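Local coordinates for B-129 (Sulfolobus virus 1, PDB 2WBT), which is essential for virus function and carries two zinc fingers through which it probably binds DNA, at residues Leu63-Ala68 with Cys80-Ser85; Phe75-Cys80 with Tyr96-Lys101; Lys101-Cys106 with Leu117-Lys122. All coordinates share one frame; numbering follows the deposited sequence.

Contact 1: residues Leu63-Ala68 with Cys80-Ser85; sequences LYRLLA and CLMPFS. With ZN (zinc ion), chain C.
L81 reaches helix 60-72 with both of its methyls, each taken by a different side chain of the helix. CD2 rests against the backbone and root of L66, 3.8 Å from L66 CB, while CD1 lies against one face of the R65 guanidinium, 3.5 Å from R65 NH1 and displaced toward the rim. R65 is bent at chi3 (56°), which folds the guanidinium back over the leucine and also brings NH2 to within 3.5 Å of C80 O, an oblique approach without a hydrogen bond. The leucine belongs to the turn that follows the CxxC pair of the first zinc finger, just ahead of the short strand 83-84 of its hairpin; here C80 SG binds the zinc ion at 2.2 Å, together with C77, H93 and E98. L81 has positive backbone angles (phi 62°, psi 30°), and its side chain points toward the helix. Behind this first shell, S69 OG of the same helix is hydrogen-bonded to both L81 O and R65 O, and on another face of the helix L63 and Y64 pack on L63 and Y64 of the second subunit.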
# COMPACT_ATOMS: atom_id res chain seq x y z
N LEU A 63 -1.55 7.05 -0.12
CA LEU A 63 -1.79 5.79 0.58
C LEU A 63 -1.91 5.99 2.09
O LEU A 63 -2.82 5.46 2.72
CB LEU A 63 -0.67 4.80 0.25
CG LEU A 63 -0.86 3.32 0.61
CD1 LEU A 63 -0.23 2.41 -0.44
CD2 LEU A 63 -0.31 3.02 2.00
N TYR A 64 -0.99 6.76 2.66
CA TYR A 64 -0.99 7.03 4.11
C TYR A 64 -2.02 8.07 4.54
O TYR A 64 -2.41 8.11 5.71
CB TYR A 64 0.42 7.41 4.58
CG TYR A 64 1.32 6.20 4.66
CD1 TYR A 64 1.12 5.24 5.64
CD2 TYR A 64 2.34 6.00 3.73
CE1 TYR A 64 1.93 4.11 5.71
CE2 TYR A 64 3.16 4.88 3.80
CZ TYR A 64 2.94 3.94 4.79
OH TYR A 64 3.75 2.82 4.87
N ARG A 65 -2.46 8.90 3.60
CA ARG A 65 -3.60 9.79 3.83
C ARG A 65 -4.92 9.02 3.72
O ARG A 65 -5.89 9.34 4.41
CB ARG A 65 -3.58 10.97 2.86
CG ARG A 65 -2.59 12.06 3.28
CD ARG A 65 -2.57 13.24 2.31
NE ARG A 65 -3.89 13.84 2.12
CZ ARG A 65 -4.54 13.93 0.96
NH1 ARG A 65 -4.00 13.48 -0.17
NH2 ARG A 65 -5.74 14.50 0.93
N LEU A 66 -4.95 8.01 2.85
CA LEU A 66 -6.10 7.10 2.75
C LEU A 66 -6.29 6.34 4.06
O LEU A 66 -7.40 6.28 4.59
CB LEU A 66 -5.91 6.10 1.60
CG LEU A 66 -6.92 4.95 1.49
CD1 LEU A 66 -8.34 5.47 1.40
CD2 LEU A 66 -6.59 4.07 0.28
N LEU A 67 -5.20 5.76 4.55
CA LEU A 67 -5.22 4.96 5.78
C LEU A 67 -5.59 5.80 7.01
O LEU A 67 -6.33 5.35 7.88
CB LEU A 67 -3.87 4.28 6.00
CG LEU A 67 -3.44 3.28 4.93
CD1 LEU A 67 -2.00 2.83 5.16
CD2 LEU A 67 -4.37 2.09 4.88
N ALA A 68 -5.04 7.01 7.07
CA ALA A 68 -5.36 7.95 8.15
C ALA A 68 -6.85 8.32 8.17
O ALA A 68 -7.46 8.40 9.24
CB ALA A 68 -4.51 9.21 8.02
N CYS A 80 -10.89 12.92 -2.69
CA CYS A 80 -10.37 13.87 -1.69
C CYS A 80 -9.86 13.24 -0.39
O CYS A 80 -9.17 13.91 0.38
CB CYS A 80 -11.37 14.98 -1.39
SG CYS A 80 -12.91 14.43 -0.49
N LEU A 81 -10.15 11.96 -0.16
CA LEU A 81 -9.67 11.25 1.04
C LEU A 81 -10.18 11.84 2.35
O LEU A 81 -9.49 11.77 3.37
CB LEU A 81 -8.13 11.21 1.08
CG LEU A 81 -7.45 10.41 -0.03
CD1 LEU A 81 -5.94 10.59 0.04
CD2 LEU A 81 -7.82 8.94 0.05
N MET A 82 -11.38 12.42 2.32
CA MET A 82 -12.00 13.01 3.52
C MET A 82 -13.09 12.08 4.07
O MET A 82 -13.95 11.61 3.31
CB MET A 82 -12.60 14.39 3.22
CG MET A 82 -11.58 15.46 2.82
SD MET A 82 -10.27 15.80 4.03
CE MET A 82 -8.94 14.77 3.42
N PRO A 83 -13.05 11.80 5.38
CA PRO A 83 -14.01 10.92 6.03
C PRO A 83 -15.38 11.57 6.20
O PRO A 83 -15.46 12.78 6.40
CB PRO A 83 -13.38 10.63 7.40
CG PRO A 83 -12.24 11.54 7.55
CD PRO A 83 -12.06 12.34 6.34
N PHE A 84 -16.42 10.75 6.13
CA PHE A 84 -17.79 11.22 6.34
C PHE A 84 -18.50 10.36 7.37
O PHE A 84 -18.12 9.20 7.60
CB PHE A 84 -18.55 11.24 5.02
CG PHE A 84 -18.14 12.37 4.12
CD1 PHE A 84 -18.77 13.60 4.20
CD2 PHE A 84 -17.10 12.21 3.22
CE1 PHE A 84 -18.39 14.65 3.39
CE2 PHE A 84 -16.71 13.25 2.40
CZ PHE A 84 -17.36 14.47 2.49
N SER A 85 -19.52 10.94 7.99
CA SER A 85 -20.21 10.31 9.12
C SER A 85 -20.90 9.00 8.73
O SER A 85 -20.95 8.06 9.52
CB SER A 85 -21.23 11.28 9.71
OG SER A 85 -22.30 11.52 8.81
ZN ZN C . -14.08 13.85 -2.32

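Contact 2: residues Phe75-Cys80 with Tyr96-Lys101; sequences FVCPLC and YTEHTK. With ZN (zinc ion), chain C.
L79 CD1 reaches the aliphatic part of E98 in the closely packed half of this contact, 3.5 Å from E98 CG, the two side chains meeting at a slant. E98 leaves the backbone extended, with CG anti to the backbone N (chi1 -180°), and then bends at chi2 (46°), a shape that carries its carboxylate past the leucine to the metal. OE1 binds the zinc ion at 2.2 Å, beside C77 SG at 2.3 Å and C80 SG. H93 of helix 87-96 supplies the fourth ligand. The site is thus a C2H2-type finger in which glutamate takes the place of the second histidine, a set of two cysteines, one histidine and one glutamate whose CxxC turn follows strand 75-76. Within this set the carboxylate oxygen lies alongside the cysteines, E98 OE1 being 3.6 Å from C80 CB. The methyl of T100, CG2, also packs against L79, at its root and CD1 branch, though it is less surely placed. C77, buried, is backed by L90 and I94 of helix 87-96, and L79 is covered by L117 and V120 of helix 113-122. The other side of the contact is looser. H99 and K101 both point away from the CxxC turn, and H99 is exposed; K101 curls back to its own segment, where K101 NZ donates to H99 O at 2.6 Å, tilted 33° from the carbonyl plane. E98 O is taken up by T113 OG1, which ties the linker between the fingers to the start of helix 113-122.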
# COMPACT_ATOMS: atom_id res chain seq x y z
N PHE A 75 -16.25 5.46 5.83
CA PHE A 75 -16.79 6.15 4.66
C PHE A 75 -15.88 7.29 4.22
O PHE A 75 -15.92 8.39 4.78
CB PHE A 75 -18.19 6.66 4.98
CG PHE A 75 -19.09 5.61 5.56
CD1 PHE A 75 -19.42 5.62 6.91
CD2 PHE A 75 -19.58 4.59 4.76
CE1 PHE A 75 -20.24 4.64 7.45
CE2 PHE A 75 -20.40 3.60 5.29
CZ PHE A 75 -20.73 3.63 6.64
N VAL A 76 -15.05 7.01 3.22
CA VAL A 76 -14.06 7.96 2.72
C VAL A 76 -14.21 8.12 1.21
O VAL A 76 -14.58 7.19 0.50
CB VAL A 76 -12.62 7.48 3.02
CG1 VAL A 76 -11.61 8.55 2.64
CG2 VAL A 76 -12.48 7.11 4.49
N CYS A 77 -13.93 9.33 0.73
CA CYS A 77 -13.97 9.64 -0.69
C CYS A 77 -12.60 9.39 -1.33
O CYS A 77 -11.60 9.93 -0.86
CB CYS A 77 -14.38 11.10 -0.89
SG CYS A 77 -14.58 11.58 -2.61
N PRO A 78 -12.55 8.59 -2.41
CA PRO A 78 -11.27 8.28 -3.03
C PRO A 78 -10.56 9.50 -3.63
O PRO A 78 -9.34 9.57 -3.61
CB PRO A 78 -11.64 7.29 -4.14
CG PRO A 78 -13.00 6.79 -3.77
CD PRO A 78 -13.67 7.94 -3.11
N LEU A 79 -11.34 10.46 -4.14
CA LEU A 79 -10.77 11.64 -4.79
C LEU A 79 -10.20 12.66 -3.80
O LEU A 79 -9.14 13.22 -4.06
CB LEU A 79 -11.80 12.29 -5.71
CG LEU A 79 -12.43 11.40 -6.78
CD1 LEU A 79 -13.41 12.20 -7.63
CD2 LEU A 79 -11.37 10.75 -7.66
N CYS A 80 -10.89 12.92 -2.69
CA CYS A 80 -10.37 13.87 -1.69
C CYS A 80 -9.86 13.24 -0.39
O CYS A 80 -9.17 13.91 0.38
CB CYS A 80 -11.37 14.98 -1.39
SG CYS A 80 -12.91 14.43 -0.49
N TYR A 96 -22.91 15.73 -5.25
CA TYR A 96 -23.10 17.18 -5.35
C TYR A 96 -21.85 18.05 -5.10
O TYR A 96 -21.79 19.17 -5.60
CB TYR A 96 -24.21 17.63 -4.39
CG TYR A 96 -25.56 17.05 -4.72
CD1 TYR A 96 -26.37 17.61 -5.70
CD2 TYR A 96 -26.05 15.93 -4.04
CE1 TYR A 96 -27.61 17.08 -6.01
CE2 TYR A 96 -27.29 15.39 -4.33
CZ TYR A 96 -28.07 15.97 -5.32
OH TYR A 96 -29.30 15.44 -5.62
N THR A 97 -20.87 17.53 -4.36
CA THR A 97 -19.77 18.36 -3.85
C THR A 97 -18.36 18.04 -4.40
O THR A 97 -17.48 18.90 -4.37
CB THR A 97 -19.73 18.33 -2.31
OG1 THR A 97 -21.05 18.56 -1.79
CG2 THR A 97 -18.78 19.39 -1.76
N GLU A 98 -18.16 16.82 -4.89
CA GLU A 98 -16.83 16.40 -5.37
C GLU A 98 -16.64 16.76 -6.85
O GLU A 98 -17.30 16.17 -7.72
CB GLU A 98 -16.63 14.90 -5.15
CG GLU A 98 -15.28 14.35 -5.61
CD GLU A 98 -14.12 15.22 -5.16
OE1 GLU A 98 -13.82 15.24 -3.95
OE2 GLU A 98 -13.50 15.87 -6.03
N HIS A 99 -15.75 17.71 -7.13
CA HIS A 99 -15.56 18.24 -8.49
C HIS A 99 -14.17 18.03 -9.10
O HIS A 99 -13.89 18.56 -10.18
CB HIS A 99 -15.86 19.74 -8.51
CG HIS A 99 -17.25 20.09 -8.06
ND1 HIS A 99 -18.38 19.61 -8.69
CD2 HIS A 99 -17.69 20.86 -7.04
CE1 HIS A 99 -19.45 20.08 -8.08
NE2 HIS A 99 -19.06 20.84 -7.07
N THR A 100 -13.30 17.26 -8.45
CA THR A 100 -11.94 17.04 -8.97
C THR A 100 -11.96 16.15 -10.23
O THR A 100 -12.64 15.13 -10.27
CB THR A 100 -11.00 16.41 -7.93
OG1 THR A 100 -9.65 16.43 -8.43
CG2 THR A 100 -11.38 14.97 -7.64
N LYS A 101 -11.19 16.56 -11.23
CA LYS A 101 -11.04 15.79 -12.47
C LYS A 101 -9.74 15.00 -12.51
O LYS A 101 -9.56 14.16 -13.38
CB LYS A 101 -11.09 16.71 -13.70
CG LYS A 101 -12.24 17.70 -13.72
CD LYS A 101 -13.57 17.02 -13.97
CE LYS A 101 -14.72 18.02 -13.94
NZ LYS A 101 -14.89 18.65 -12.61
ZN ZN C . -14.08 13.85 -2.32

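Contact 3: residues Lys101-Cys106 with Leu117-Lys122. With ZN (zinc ion), chain D.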
# COMPACT_ATOMS: atom_id res chain seq x y z
N LYS A 101 -11.19 16.56 -11.23
CA LYS A 101 -11.04 15.79 -12.47
C LYS A 101 -9.74 15.00 -12.51
O LYS A 101 -9.56 14.16 -13.38
CB LYS A 101 -11.09 16.71 -13.70
CG LYS A 101 -12.24 17.70 -13.72
CD LYS A 101 -13.57 17.02 -13.97
CE LYS A 101 -14.72 18.02 -13.94
NZ LYS A 101 -14.89 18.65 -12.61
N VAL A 102 -8.83 15.28 -11.57
CA VAL A 102 -7.53 14.61 -11.54
C VAL A 102 -7.56 13.46 -10.53
O VAL A 102 -8.10 13.60 -9.43
CB VAL A 102 -6.39 15.57 -11.16
CG1 VAL A 102 -5.04 14.93 -11.45
CG2 VAL A 102 -6.53 16.89 -11.92
N CYS A 103 -6.96 12.34 -10.92
CA CYS A 103 -6.84 11.19 -10.02
C CYS A 103 -5.73 11.45 -9.00
O CYS A 103 -4.58 11.69 -9.40
CB CYS A 103 -6.55 9.92 -10.82
SG CYS A 103 -6.09 8.49 -9.80
N PRO A 104 -6.06 11.39 -7.69
CA PRO A 104 -5.10 11.73 -6.63
C PRO A 104 -3.87 10.83 -6.62
O PRO A 104 -2.86 11.17 -6.00
CB PRO A 104 -5.91 11.52 -5.34
CG PRO A 104 -6.97 10.57 -5.71
CD PRO A 104 -7.35 10.95 -7.10
N VAL A 105 -3.95 9.71 -7.33
CA VAL A 105 -2.90 8.70 -7.36
C VAL A 105 -1.95 8.89 -8.55
O VAL A 105 -0.75 9.10 -8.36
CB VAL A 105 -3.51 7.28 -7.42
CG1 VAL A 105 -2.42 6.23 -7.23
CG2 VAL A 105 -4.59 7.12 -6.36
N CYS A 106 -2.49 8.83 -9.76
CA CYS A 106 -1.68 8.84 -10.99
C CYS A 106 -1.63 10.18 -11.73
O CYS A 106 -0.80 10.36 -12.62
CB CYS A 106 -2.15 7.75 -11.95
SG CYS A 106 -3.62 8.17 -12.90
N LEU A 117 -13.69 8.90 -10.92
CA LEU A 117 -14.07 7.86 -9.96
C LEU A 117 -13.86 6.45 -10.52
O LEU A 117 -13.20 5.62 -9.89
CB LEU A 117 -15.54 8.01 -9.52
CG LEU A 117 -15.87 9.00 -8.41
CD1 LEU A 117 -17.34 8.90 -8.03
CD2 LEU A 117 -14.98 8.80 -7.18
N ASP A 118 -14.44 6.19 -11.69
CA ASP A 118 -14.32 4.88 -12.35
C ASP A 118 -12.86 4.51 -12.54
O ASP A 118 -12.49 3.35 -12.39
CB ASP A 118 -15.03 4.88 -13.71
CG ASP A 118 -16.50 5.21 -13.62
OD1 ASP A 118 -17.09 5.11 -12.52
OD2 ASP A 118 -17.09 5.58 -14.66
N HIS A 119 -12.04 5.50 -12.89
CA HIS A 119 -10.61 5.29 -13.09
C HIS A 119 -9.90 4.86 -11.80
O HIS A 119 -9.14 3.89 -11.81
CB HIS A 119 -9.94 6.55 -13.66
CG HIS A 119 -8.45 6.58 -13.48
ND1 HIS A 119 -7.57 5.97 -14.35
CD2 HIS A 119 -7.70 7.17 -12.52
CE1 HIS A 119 -6.33 6.18 -13.94
NE2 HIS A 119 -6.38 6.91 -12.83
N VAL A 120 -10.16 5.56 -10.70
CA VAL A 120 -9.52 5.25 -9.42
C VAL A 120 -9.95 3.87 -8.89
O VAL A 120 -9.22 3.24 -8.12
CB VAL A 120 -9.80 6.34 -8.36
CG1 VAL A 120 -9.19 5.97 -7.02
CG2 VAL A 120 -9.27 7.68 -8.83
N CYS A 121 -11.12 3.40 -9.32
CA CYS A 121 -11.59 2.06 -8.99
C CYS A 121 -11.03 1.00 -9.95
O CYS A 121 -10.59 -0.06 -9.51
CB CYS A 121 -13.11 2.00 -9.02
SG CYS A 121 -13.82 0.37 -8.64
N LYS A 122 -11.05 1.29 -11.24
CA LYS A 122 -10.63 0.32 -12.26
C LYS A 122 -9.12 0.09 -12.29
O LYS A 122 -8.68 -1.05 -12.44
CB LYS A 122 -11.08 0.74 -13.65
CG LYS A 122 -12.53 0.39 -13.96
CD LYS A 122 -12.93 0.79 -15.38
CE LYS A 122 -12.21 2.04 -15.90
NZ LYS A 122 -12.94 2.67 -17.04
ZN ZN D . -4.97 7.40 -11.44
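The second C2H2-type zinc finger is closed here, where the CxxC turn of 101-106 faces helix 113-122 across a zinc ion. C103 SG binds the metal at 2.3 Å, C106 SG at 2.1 Å and H119 NE2 at 2.0 Å; H124, beyond the end of the helix, completes the four ligands. The imidazole of H119 turns its edge to the cysteines. C103 SG lies in the plane of the ring, 3.4 Å from H119 CD2, and C106 SG is also at the edge, on the NE2 and CE1 side. With CG anti to the backbone N (chi1 161°), H119 extends from the helix toward the turn and presents NE2 to the metal. F110 and H124 also meet this ring.

One helical residue further on, V120 directs CG2 at the same cysteine, 3.4 Å from C103 SG, and a more distant contact runs from V120 CG2 to P104 CD. The thiolate of C103 is therefore bordered by zinc, an imidazole edge and a methyl. It also accepts backbone N-H groups of its own turn: V105 N donates at 3.5 Å with an N-H...S angle of 153°, and C106 N makes a weaker bond. These would probably draw some negative charge off the sulfur. Past V120, C121 is joined to C127 by a disulfide that ties the end of the helix to the C-terminal tail. Two cysteines from a turn, one histidine from the helix and one just beyond its end, gathered on one zinc ion, are characteristic of the zinc knuckle and helix of C2H2 fingers.

Overall arrangement
Contacts 1 and 2 belong to the first finger and share C80 and its zinc ion; their centres are 11 Å apart, and F84 N to F75 O, at 2.8 Å, is a probable hydrogen bond of the hairpin between strands 75-76 and 83-84. Contact 1 turns this finger toward helix 60-72, whereas contact 2 leads from its metal into the linker. Contact 3 builds the second zinc site, with its centre about 10 Å from that of contact 2. K101 is common to both, and the fingers pack directly: L79 CG lies 3.7 Å from L117 CD2, and P78 O touches the ring of P104. Contacts 1 and 3 do not touch, their nearest atoms being about 5 Å apart.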